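Local coordinates for protein endo-beta-1,2-glucanase (Talaromyces funiculosus, PDB 6IMV) that hydrolyses beta-1,2-linked glucans at internal bonds, acting as a fungal endo-type glycoside hydrolase that binds the disaccharide sophorose, at residues V281-H286 against P368-Q373; G291-Q296 against F324-R329; W300-E305 against T382-F387; A330-S335 against V484-P489. All coordinates share one frame; numbering follows the deposited sequence.

How the contacts relate
The four contacts show how bonding chemistry follows local burial and the elements joined rather than distance from the chain centre. Contact 3 lies nearest the middle, about 9 Å from the chain centre to its own, and joins two loops through hydroxyl, carbonyl and ring-edge contacts beside a bound sugar. Contacts 1, 2 and 4 sit 21 to 22 Å out, yet contact 2 is wholly buried: a strand lies on helix 318-337 through one asparagine-to-carbonyl hydrogen bond and aliphatic packing. Contact 4 uses a later turn of the same helix and adds a disulfide. Contact 1 shares the hairpin of contact 2 but is partly buried, bridged by water, and carries an N-linked sugar on Asn372. Tyr285 of contact 1 reaches Asn334 of contact 4.

Contact 1: V281-H286 against P368-Q373; sequences VSVDYH and PSIANQ. With NAG (2-acetamido-2-deoxy-beta-D-glucopyranose), chain H.
Ile370 lies against Val283 and Tyr285, and its branches account for most of the direct packing between the 368-373 loop and strand 282-287. At the root of the side chain, CB sits 4.0 Å from CG2 of Val283. One branch, CG2, nestles over the strand backbone, 3.6 Å from CA of Tyr285, and also touches CB of that residue. The other branch is placed by chi1 of 50°, which sets CG1 between the backbone N and the carbonyl carbon; from there the extended chain carries the tip, CD1, to 4.0 Å from CD1 of the Tyr285 ring. Ser369 OG approaches the same ring obliquely. The phenol oxygen lies beyond this pair and bonds to Asn334 on helix 318-337.

Polar groups meet through water. One molecule donates to Asp284 O at 2.7 Å and to Ser369 O at 2.9 Å, while a second accepts from His286 N and pairs with Ser369 OG. Further along the loop, Asn372 ND2 is bonded covalently to C1 of an N-acetylglucosamine at 1.4 Å. The oxygen of this amide, Asn372 OD1, accepts a nearly straight bond from Gln373 NE2 (2.9 Å, 166°), which should limit rotation of the glycosylated amide. Lys297 and Gln279 hold the sugar as well.

Val283 and Tyr285 pair by backbone bonds with Val295 and Ile293, whereas Asp284 O and His286 N meet the waters. The arrangement is that of a loop packed on one strand of an antiparallel beta hairpin by an isoleucine and two bridging waters, with an N-linked glycan further along the loop.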
# COMPACT_ATOMS: atom_id res chain seq x y z
N VAL A 281 -19.07 2.13 -9.56
CA VAL A 281 -19.55 2.38 -10.92
C VAL A 281 -18.86 1.42 -11.90
O VAL A 281 -17.65 1.19 -11.84
CB VAL A 281 -19.33 3.85 -11.32
CG1 VAL A 281 -19.74 4.13 -12.76
CG2 VAL A 281 -20.05 4.81 -10.38
N SER A 282 -19.66 0.88 -12.82
CA SER A 282 -19.18 0.04 -13.92
C SER A 282 -18.89 0.92 -15.13
O SER A 282 -19.72 1.72 -15.51
CB SER A 282 -20.20 -1.00 -14.26
OG SER A 282 -19.70 -1.92 -15.21
N VAL A 283 -17.70 0.78 -15.72
CA VAL A 283 -17.38 1.42 -16.98
C VAL A 283 -16.57 0.44 -17.83
O VAL A 283 -15.93 -0.48 -17.30
CB VAL A 283 -16.61 2.75 -16.81
CG1 VAL A 283 -17.48 3.81 -16.15
CG2 VAL A 283 -15.30 2.57 -16.05
N ASP A 284 -16.59 0.67 -19.14
CA ASP A 284 -15.88 -0.16 -20.07
C ASP A 284 -14.64 0.59 -20.57
O ASP A 284 -14.75 1.71 -21.12
CB ASP A 284 -16.79 -0.60 -21.22
CG ASP A 284 -17.82 -1.66 -20.86
OD1 ASP A 284 -17.77 -2.21 -19.72
OD2 ASP A 284 -18.67 -1.91 -21.72
N TYR A 285 -13.47 -0.02 -20.38
CA TYR A 285 -12.25 0.42 -21.05
C TYR A 285 -12.30 -0.02 -22.52
O TYR A 285 -12.54 -1.19 -22.81
CB TYR A 285 -11.00 -0.19 -20.42
CG TYR A 285 -9.73 0.23 -21.12
CD1 TYR A 285 -9.04 1.36 -20.74
CD2 TYR A 285 -9.26 -0.48 -22.21
CE1 TYR A 285 -7.88 1.76 -21.40
CE2 TYR A 285 -8.13 -0.08 -22.90
CZ TYR A 285 -7.44 1.04 -22.49
OH TYR A 285 -6.31 1.40 -23.17
N HIS A 286 -12.06 0.92 -23.43
CA HIS A 286 -12.06 0.60 -24.85
C HIS A 286 -11.27 1.67 -25.60
O HIS A 286 -11.74 2.78 -25.75
CB HIS A 286 -13.49 0.44 -25.40
CG HIS A 286 -13.57 -0.27 -26.71
ND1 HIS A 286 -14.72 -0.26 -27.48
CD2 HIS A 286 -12.66 -1.01 -27.39
CE1 HIS A 286 -14.51 -0.96 -28.59
NE2 HIS A 286 -13.26 -1.43 -28.56
N PRO A 368 -7.11 7.66 -17.58
CA PRO A 368 -8.17 8.66 -17.52
C PRO A 368 -9.54 8.22 -18.03
O PRO A 368 -10.54 8.65 -17.49
CB PRO A 368 -7.68 9.84 -18.39
CG PRO A 368 -6.28 9.50 -18.86
CD PRO A 368 -5.93 8.12 -18.32
N SER A 369 -9.59 7.36 -19.06
CA SER A 369 -10.86 6.99 -19.71
C SER A 369 -11.74 6.12 -18.80
O SER A 369 -12.91 5.91 -19.11
CB SER A 369 -10.61 6.31 -21.04
OG SER A 369 -9.87 5.11 -20.87
N ILE A 370 -11.18 5.58 -17.71
CA ILE A 370 -11.92 4.73 -16.78
C ILE A 370 -11.77 5.29 -15.36
O ILE A 370 -11.75 4.52 -14.39
CB ILE A 370 -11.44 3.27 -16.89
CG1 ILE A 370 -9.92 3.16 -16.81
CG2 ILE A 370 -11.97 2.64 -18.18
CD1 ILE A 370 -9.39 1.75 -16.79
N ALA A 371 -11.66 6.62 -15.26
CA ALA A 371 -11.34 7.34 -14.01
C ALA A 371 -12.35 8.47 -13.81
O ALA A 371 -12.79 9.10 -14.77
CB ALA A 371 -9.93 7.88 -14.07
N ASN A 372 -12.69 8.73 -12.54
CA ASN A 372 -13.46 9.87 -12.11
C ASN A 372 -12.73 11.17 -12.48
O ASN A 372 -13.34 12.14 -12.96
CB ASN A 372 -13.70 9.82 -10.61
CG ASN A 372 -14.62 10.92 -10.13
OD1 ASN A 372 -14.16 11.94 -9.62
ND2 ASN A 372 -15.91 10.72 -10.30
N GLN A 373 -11.41 11.18 -12.25
CA GLN A 373 -10.56 12.33 -12.46
C GLN A 373 -9.77 12.16 -13.76
O GLN A 373 -8.81 11.39 -13.81
CB GLN A 373 -9.60 12.47 -11.28
CG GLN A 373 -10.31 12.66 -9.95
CD GLN A 373 -10.90 14.04 -9.84
OE1 GLN A 373 -10.19 15.04 -9.91
NE2 GLN A 373 -12.20 14.11 -9.64
C1 NAG H . -16.90 11.67 -9.87
C2 NAG H . -17.98 11.87 -10.93
C3 NAG H . -19.07 12.75 -10.34
C4 NAG H . -19.65 12.05 -9.12
C5 NAG H . -18.54 11.95 -8.07
C6 NAG H . -18.99 11.28 -6.77
C7 NAG H . -17.20 11.85 -13.27
C8 NAG H . -16.59 12.65 -14.36
N2 NAG H . -17.45 12.49 -12.13
O3 NAG H . -20.07 12.96 -11.32
O4 NAG H . -20.84 12.71 -8.67
O5 NAG H . -17.48 11.19 -8.64
O6 NAG H . -19.70 10.07 -7.06
O7 NAG H . -17.42 10.66 -13.42
O HOH W 1 -14.06 4.32 -21.19
O HOH W 2 -11.61 3.59 -22.57

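Contact 2: G291-Q296 against F324-R329; sequences GPITVQ and FQNAER
Asn326 reaches from helix 324-329 to the carbonyl of Thr294, in a strand whose axis passes 7.0 Å from the helix axis at 122°. This is the hydrogen bond joining the two segments: ND2 donates to Thr294 O at 2.8 Å, meeting a lone pair in the carbonyl plane, with the acceptor close to the amide plane. The other end of the amide is held too, since Arg329 NE donates to Asn326 OD1 at 2.8 Å from a position tilted off the carbonyl plane. Arg329 NH1 is hydrogen-bonded to Val484 O.

Aliphatic packing flanks this polar pair. Ile293 CG2 lies 3.7 Å from Asn326 CB, and its CD1 meets Arg329 CB at 3.9 Å. Val295 CG1 rests on Ala327 CA.

An amide-ring contact closes the far end. The extended chain of Gln296 brings NE2 to 3.7 Å from Phe324 CZ, the two planes 82° apart, while its OE1 bonds to Tyr472.

A leucine in place of Asn326 would probably deprive the Thr294 carbonyl of this donor and Arg329 NE of its acceptor. Using both its N-H and its oxygen, one amide thus satisfies a strand carbonyl and a helix arginine N-H within a buried interface that is otherwise mostly packing.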
# COMPACT_ATOMS: atom_id res chain seq x y z
N GLY A 291 -10.39 -4.04 -25.95
CA GLY A 291 -11.65 -3.99 -25.22
C GLY A 291 -12.86 -4.18 -26.13
O GLY A 291 -12.72 -4.50 -27.30
N PRO A 292 -14.10 -3.97 -25.63
CA PRO A 292 -14.32 -3.40 -24.30
C PRO A 292 -13.95 -4.35 -23.14
O PRO A 292 -14.13 -5.55 -23.26
CB PRO A 292 -15.82 -3.09 -24.30
CG PRO A 292 -16.40 -4.11 -25.26
CD PRO A 292 -15.35 -4.26 -26.33
N ILE A 293 -13.44 -3.77 -22.05
CA ILE A 293 -13.20 -4.48 -20.80
C ILE A 293 -13.94 -3.73 -19.68
O ILE A 293 -13.63 -2.58 -19.39
CB ILE A 293 -11.70 -4.60 -20.47
CG1 ILE A 293 -10.89 -5.26 -21.59
CG2 ILE A 293 -11.52 -5.35 -19.16
CD1 ILE A 293 -9.42 -4.94 -21.54
N THR A 294 -14.89 -4.41 -19.03
CA THR A 294 -15.65 -3.84 -17.92
C THR A 294 -14.78 -3.82 -16.67
O THR A 294 -14.23 -4.87 -16.25
CB THR A 294 -16.94 -4.61 -17.64
OG1 THR A 294 -17.69 -4.66 -18.85
CG2 THR A 294 -17.76 -3.98 -16.54
N VAL A 295 -14.66 -2.64 -16.06
CA VAL A 295 -13.89 -2.45 -14.85
C VAL A 295 -14.71 -1.63 -13.85
O VAL A 295 -15.67 -0.94 -14.21
CB VAL A 295 -12.55 -1.75 -15.15
CG1 VAL A 295 -11.70 -2.59 -16.09
CG2 VAL A 295 -12.74 -0.34 -15.70
N GLN A 296 -14.27 -1.69 -12.60
CA GLN A 296 -14.63 -0.71 -11.59
C GLN A 296 -13.98 0.63 -11.94
O GLN A 296 -12.74 0.73 -12.05
CB GLN A 296 -14.13 -1.16 -10.22
CG GLN A 296 -14.43 -0.16 -9.11
CD GLN A 296 -13.89 -0.64 -7.80
OE1 GLN A 296 -14.60 -1.28 -7.03
NE2 GLN A 296 -12.62 -0.36 -7.55
N PHE A 324 -11.79 -7.32 -10.73
CA PHE A 324 -10.42 -6.87 -10.45
C PHE A 324 -9.41 -7.54 -11.39
O PHE A 324 -8.38 -6.95 -11.71
CB PHE A 324 -10.09 -7.04 -8.97
CG PHE A 324 -10.62 -5.90 -8.12
CD1 PHE A 324 -11.97 -5.80 -7.85
CD2 PHE A 324 -9.77 -4.92 -7.64
CE1 PHE A 324 -12.46 -4.76 -7.07
CE2 PHE A 324 -10.26 -3.87 -6.89
CZ PHE A 324 -11.61 -3.80 -6.58
N GLN A 325 -9.71 -8.76 -11.86
CA GLN A 325 -8.90 -9.38 -12.90
C GLN A 325 -9.00 -8.54 -14.18
O GLN A 325 -8.01 -8.25 -14.84
CB GLN A 325 -9.29 -10.84 -13.14
CG GLN A 325 -8.29 -11.59 -14.01
CD GLN A 325 -8.46 -13.09 -14.03
OE1 GLN A 325 -9.44 -13.64 -13.58
NE2 GLN A 325 -7.49 -13.78 -14.62
N ASN A 326 -10.23 -8.13 -14.54
CA ASN A 326 -10.46 -7.26 -15.69
C ASN A 326 -9.61 -5.99 -15.58
O ASN A 326 -9.08 -5.52 -16.57
CB ASN A 326 -11.94 -6.92 -15.85
CG ASN A 326 -12.71 -7.91 -16.70
OD1 ASN A 326 -12.24 -9.01 -16.99
ND2 ASN A 326 -13.91 -7.51 -17.12
N ALA A 327 -9.48 -5.44 -14.36
CA ALA A 327 -8.71 -4.21 -14.15
C ALA A 327 -7.29 -4.38 -14.70
O ALA A 327 -6.72 -3.43 -15.24
CB ALA A 327 -8.67 -3.84 -12.68
N GLU A 328 -6.72 -5.59 -14.55
CA GLU A 328 -5.34 -5.86 -14.93
C GLU A 328 -5.24 -6.15 -16.43
O GLU A 328 -4.19 -5.93 -17.01
CB GLU A 328 -4.76 -6.99 -14.07
CG GLU A 328 -4.80 -6.65 -12.59
CD GLU A 328 -4.36 -5.24 -12.26
OE1 GLU A 328 -3.27 -4.83 -12.74
OE2 GLU A 328 -5.11 -4.54 -11.53
N ARG A 329 -6.32 -6.65 -17.03
CA ARG A 329 -6.41 -6.73 -18.49
C ARG A 329 -6.31 -5.32 -19.07
O ARG A 329 -5.56 -5.07 -20.00
CB ARG A 329 -7.74 -7.36 -18.93
CG ARG A 329 -7.98 -8.77 -18.43
CD ARG A 329 -9.36 -9.26 -18.84
NE ARG A 329 -9.87 -10.25 -17.92
CZ ARG A 329 -9.51 -11.53 -17.92
NH1 ARG A 329 -8.60 -11.95 -18.78
NH2 ARG A 329 -10.07 -12.36 -17.05

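Contact 3: W300-E305 against T382-F387; sequences WFSSHE and TPYSVF. With GLC (alpha-D-glucopyranose), chain D.
Ser303 and Ser385 make the hydrogen bond across this contact: Ser303 OG donates to Ser385 O at 2.7 Å, in the carbonyl plane and on a lone pair. Ser385 OG in turn donates to Thr382 O at 2.7 Å, almost in line with the C=O bond, which braces the receiving turn.

Ring edges supply the packing. His304 CB comes to the edge of the Tyr384 ring, 3.4 Å from its OH, a hydroxyl that bonds to Ser346 O. The Phe387 ring offers its edge to His304 CA, and its CZ approaches Ser303 O obliquely at 3.4 Å.

Hydrogen bonds within the 300-305 loop shape the sugar side. Ser302 OG is hydrogen-bonded to His304 ND1 (2.5 Å), which probably helps to fix the imidazole, whose chi1 of 86° carries it away from the 382-387 segment; NE2 then donates to O4 of the bound glucose unit at 3.0 Å. Glu305 OE2 accepts from Trp300 N at 2.7 Å, tightening the loop. Glu250 and Asp247 also hold this sugar, consistent with a substrate-binding cleft lined by His304.

The serine pair thus joins a loop following strand 290-296 to the turn leading into helix 387-392, with helix 433-443 packed on Tyr384 and Phe387, helix 394-405 on Ser385, and helix 318-337 on Phe301 and Ser303.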
# COMPACT_ATOMS: atom_id res chain seq x y z
N TRP A 300 -8.31 7.90 -10.14
CA TRP A 300 -7.44 8.10 -11.31
C TRP A 300 -7.26 6.78 -12.08
O TRP A 300 -6.77 6.81 -13.20
CB TRP A 300 -6.07 8.64 -10.90
CG TRP A 300 -6.13 9.94 -10.17
CD1 TRP A 300 -6.44 11.16 -10.70
CD2 TRP A 300 -5.88 10.15 -8.77
NE1 TRP A 300 -6.42 12.10 -9.71
CE2 TRP A 300 -6.05 11.52 -8.53
CE3 TRP A 300 -5.52 9.31 -7.71
CZ2 TRP A 300 -5.88 12.08 -7.26
CZ3 TRP A 300 -5.35 9.86 -6.46
CH2 TRP A 300 -5.54 11.22 -6.24
N PHE A 301 -7.62 5.66 -11.45
CA PHE A 301 -7.20 4.30 -11.84
C PHE A 301 -5.68 4.15 -11.67
O PHE A 301 -5.04 3.40 -12.42
CB PHE A 301 -7.67 3.93 -13.25
CG PHE A 301 -8.07 2.48 -13.40
CD1 PHE A 301 -9.36 2.07 -13.10
CD2 PHE A 301 -7.14 1.52 -13.80
CE1 PHE A 301 -9.73 0.74 -13.21
CE2 PHE A 301 -7.52 0.19 -13.91
CZ PHE A 301 -8.81 -0.20 -13.62
N SER A 302 -5.12 4.88 -10.69
CA SER A 302 -3.83 4.58 -10.12
C SER A 302 -3.90 3.21 -9.44
O SER A 302 -4.90 2.90 -8.77
CB SER A 302 -3.43 5.64 -9.12
OG SER A 302 -2.35 5.21 -8.31
N SER A 303 -2.82 2.42 -9.59
CA SER A 303 -2.74 1.08 -9.01
C SER A 303 -3.00 1.13 -7.49
O SER A 303 -3.58 0.20 -6.94
CB SER A 303 -1.41 0.43 -9.31
OG SER A 303 -1.25 0.25 -10.71
N HIS A 304 -2.56 2.21 -6.82
CA HIS A 304 -2.62 2.29 -5.35
C HIS A 304 -4.07 2.18 -4.86
O HIS A 304 -4.29 1.73 -3.74
CB HIS A 304 -1.95 3.56 -4.81
CG HIS A 304 -2.84 4.76 -4.78
ND1 HIS A 304 -3.10 5.51 -5.91
CD2 HIS A 304 -3.53 5.33 -3.78
CE1 HIS A 304 -3.93 6.49 -5.60
NE2 HIS A 304 -4.20 6.40 -4.30
N GLU A 305 -5.04 2.55 -5.70
CA GLU A 305 -6.47 2.57 -5.33
C GLU A 305 -6.99 1.15 -5.00
O GLU A 305 -8.05 1.02 -4.40
CB GLU A 305 -7.31 3.19 -6.45
CG GLU A 305 -6.99 4.65 -6.70
CD GLU A 305 -7.46 5.19 -8.05
OE1 GLU A 305 -8.35 4.58 -8.67
OE2 GLU A 305 -6.89 6.21 -8.50
N THR A 382 6.07 3.93 -12.71
CA THR A 382 6.66 3.39 -11.48
C THR A 382 6.50 1.88 -11.41
O THR A 382 5.43 1.34 -11.73
CB THR A 382 6.08 4.07 -10.23
OG1 THR A 382 6.64 3.46 -9.07
CG2 THR A 382 4.57 3.98 -10.16
N PRO A 383 7.53 1.14 -10.94
CA PRO A 383 7.42 -0.31 -10.76
C PRO A 383 6.25 -0.78 -9.88
O PRO A 383 5.70 -1.84 -10.16
CB PRO A 383 8.77 -0.66 -10.10
CG PRO A 383 9.72 0.39 -10.63
CD PRO A 383 8.88 1.65 -10.63
N TYR A 384 5.85 -0.01 -8.86
CA TYR A 384 4.82 -0.49 -7.92
C TYR A 384 3.43 -0.54 -8.58
O TYR A 384 2.51 -1.17 -8.04
CB TYR A 384 4.83 0.31 -6.62
CG TYR A 384 3.82 1.41 -6.47
CD1 TYR A 384 4.10 2.71 -6.89
CD2 TYR A 384 2.62 1.20 -5.82
CE1 TYR A 384 3.20 3.74 -6.71
CE2 TYR A 384 1.70 2.22 -5.64
CZ TYR A 384 1.99 3.50 -6.08
OH TYR A 384 1.09 4.52 -5.90
N SER A 385 3.28 0.10 -9.75
CA SER A 385 2.07 -0.01 -10.57
C SER A 385 1.69 -1.47 -10.85
O SER A 385 0.53 -1.77 -11.14
CB SER A 385 2.21 0.76 -11.86
OG SER A 385 3.23 0.20 -12.69
N VAL A 386 2.67 -2.38 -10.77
CA VAL A 386 2.45 -3.81 -11.07
C VAL A 386 1.83 -4.56 -9.88
O VAL A 386 1.47 -5.71 -10.05
CB VAL A 386 3.75 -4.51 -11.48
CG1 VAL A 386 4.52 -3.73 -12.54
CG2 VAL A 386 4.64 -4.81 -10.28
N PHE A 387 1.75 -3.97 -8.68
CA PHE A 387 1.39 -4.78 -7.50
C PHE A 387 0.03 -5.47 -7.71
O PHE A 387 -0.08 -6.65 -7.40
CB PHE A 387 1.54 -4.01 -6.19
CG PHE A 387 0.34 -3.23 -5.72
CD1 PHE A 387 -0.76 -3.87 -5.17
CD2 PHE A 387 0.33 -1.84 -5.77
CE1 PHE A 387 -1.85 -3.15 -4.72
CE2 PHE A 387 -0.77 -1.12 -5.32
CZ PHE A 387 -1.85 -1.78 -4.79
C1 GLC D . -7.45 10.77 -1.68
C2 GLC D . -6.57 9.73 -1.03
C3 GLC D . -6.18 8.65 -2.03
C4 GLC D . -7.43 8.00 -2.58
C5 GLC D . -8.31 9.07 -3.21
C6 GLC D . -9.66 8.50 -3.66
O1 GLC D . -6.63 11.45 -2.65
O2 GLC D . -5.38 10.39 -0.58
O3 GLC D . -5.35 7.65 -1.42
O4 GLC D . -7.07 6.97 -3.51
O5 GLC D . -8.57 10.13 -2.28
O6 GLC D . -10.38 7.98 -2.54

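Contact 4: A330-S335 against V484-P489; sequences ARTCNS and VPFCLP
Val484 opens the second segment against the helix by laying CG1 4.2 Å from Cys333 SG, an apolar touch on the sulfur. Next along, Pro485 points its CB away from the helix, but its carbonyl oxygen comes to 3.4 Å from the same SG. Phe486 then passes CA at 3.7 Å from Thr332 OG1, and its ring lies along the preceding helical turns, on Gln325, Glu328 and Arg329.

Cys487 is the junction. Its backbone N donates to Thr332 OG1 at 3.0 Å in a nearly straight bond of 169°, while its side chain forms the disulfide with Cys333: the two SG atoms are 2.1 Å apart, and a chi3 of 94° is close to the unstrained right angle. The threonine takes part because its chi1 of 59° swings OG1 between the backbone N and the carbonyl carbon, where it can also donate to Glu328 O one turn earlier. Thr332 CB sits 3.4 Å from Cys487 O, and that carbonyl accepts from Trp400. Beyond the junction the chain leaves this helix: Leu488 packs on helix 23-28, and Pro489 on Trp400 of helix 394-405.

Replacing Thr332 with a valine is likely to leave the Cys487 N-H without its acceptor and the backbone beside the disulfide less firmly oriented.

Adjacent helix residues therefore hold Cys487 in two ways, Cys333 through a covalent side-chain link and Thr332 through the main-chain N-H. The disulfide ties a segment without regular structure to helix 318-337, and the hydroxyl, which donates to the helix and accepts from Cys487 N, probably helps to orient the backbone there.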
# COMPACT_ATOMS: atom_id res chain seq x y z
N ALA A 330 -7.10 -4.40 -18.47
CA ALA A 330 -7.13 -3.01 -18.90
C ALA A 330 -5.79 -2.33 -18.62
O ALA A 330 -5.27 -1.59 -19.48
CB ALA A 330 -8.27 -2.31 -18.21
N ARG A 331 -5.21 -2.57 -17.44
CA ARG A 331 -4.02 -1.82 -17.01
C ARG A 331 -2.83 -2.19 -17.90
O ARG A 331 -2.10 -1.30 -18.38
CB ARG A 331 -3.70 -2.05 -15.53
CG ARG A 331 -2.88 -0.96 -14.87
CD ARG A 331 -2.37 -1.33 -13.47
NE ARG A 331 -3.40 -1.84 -12.58
CZ ARG A 331 -4.34 -1.11 -11.99
NH1 ARG A 331 -4.34 0.21 -12.12
NH2 ARG A 331 -5.30 -1.70 -11.30
N THR A 332 -2.60 -3.50 -18.09
CA THR A 332 -1.47 -3.97 -18.90
C THR A 332 -1.68 -3.57 -20.37
O THR A 332 -0.79 -3.01 -21.00
CB THR A 332 -1.24 -5.48 -18.73
OG1 THR A 332 -2.39 -6.24 -19.11
CG2 THR A 332 -0.85 -5.86 -17.32
N CYS A 333 -2.86 -3.86 -20.92
CA CYS A 333 -3.10 -3.67 -22.36
C CYS A 333 -3.22 -2.18 -22.70
O CYS A 333 -2.86 -1.79 -23.81
CB CYS A 333 -4.31 -4.48 -22.83
SG CYS A 333 -4.04 -6.26 -22.65
N ASN A 334 -3.68 -1.35 -21.74
CA ASN A 334 -3.73 0.10 -21.93
C ASN A 334 -2.32 0.62 -22.24
O ASN A 334 -2.16 1.50 -23.10
CB ASN A 334 -4.28 0.86 -20.72
CG ASN A 334 -4.11 2.37 -20.80
OD1 ASN A 334 -3.30 2.95 -20.08
ND2 ASN A 334 -4.87 3.02 -21.67
N SER A 335 -1.31 0.09 -21.54
CA SER A 335 0.05 0.56 -21.71
C SER A 335 0.63 0.13 -23.06
O SER A 335 1.35 0.90 -23.69
CB SER A 335 0.92 0.15 -20.55
OG SER A 335 0.75 1.07 -19.48
N VAL A 484 -9.99 -11.12 -22.86
CA VAL A 484 -8.80 -10.36 -23.24
C VAL A 484 -7.64 -10.80 -22.35
O VAL A 484 -7.64 -10.53 -21.15
CB VAL A 484 -9.04 -8.85 -23.17
CG1 VAL A 484 -7.76 -8.07 -23.43
CG2 VAL A 484 -10.14 -8.41 -24.14
N PRO A 485 -6.60 -11.47 -22.89
CA PRO A 485 -5.43 -11.85 -22.09
C PRO A 485 -4.68 -10.62 -21.57
O PRO A 485 -4.74 -9.54 -22.20
CB PRO A 485 -4.55 -12.62 -23.07
CG PRO A 485 -5.51 -13.08 -24.14
CD PRO A 485 -6.47 -11.92 -24.29
N PHE A 486 -3.98 -10.79 -20.44
CA PHE A 486 -3.05 -9.79 -19.96
C PHE A 486 -2.01 -9.53 -21.06
O PHE A 486 -1.60 -10.45 -21.76
CB PHE A 486 -2.33 -10.22 -18.68
CG PHE A 486 -3.15 -10.31 -17.42
CD1 PHE A 486 -4.48 -9.94 -17.37
CD2 PHE A 486 -2.55 -10.76 -16.25
CE1 PHE A 486 -5.20 -10.05 -16.19
CE2 PHE A 486 -3.26 -10.84 -15.06
CZ PHE A 486 -4.59 -10.53 -15.05
N CYS A 487 -1.58 -8.27 -21.18
CA CYS A 487 -0.59 -7.87 -22.17
C CYS A 487 0.79 -7.81 -21.50
O CYS A 487 0.91 -7.55 -20.30
CB CYS A 487 -0.96 -6.53 -22.80
SG CYS A 487 -2.42 -6.64 -23.87
N LEU A 488 1.82 -8.09 -22.30
CA LEU A 488 3.22 -7.99 -21.90
C LEU A 488 3.79 -6.69 -22.46
O LEU A 488 3.30 -6.18 -23.46
CB LEU A 488 3.99 -9.21 -22.44
CG LEU A 488 3.90 -10.51 -21.63
CD1 LEU A 488 4.37 -10.32 -20.20
CD2 LEU A 488 2.49 -11.07 -21.63
N PRO A 489 4.85 -6.12 -21.83
CA PRO A 489 5.49 -4.91 -22.33
C PRO A 489 5.94 -5.03 -23.80
O PRO A 489 6.48 -6.05 -24.17
CB PRO A 489 6.73 -4.70 -21.46
CG PRO A 489 6.55 -5.62 -20.25
CD PRO A 489 5.50 -6.65 -20.63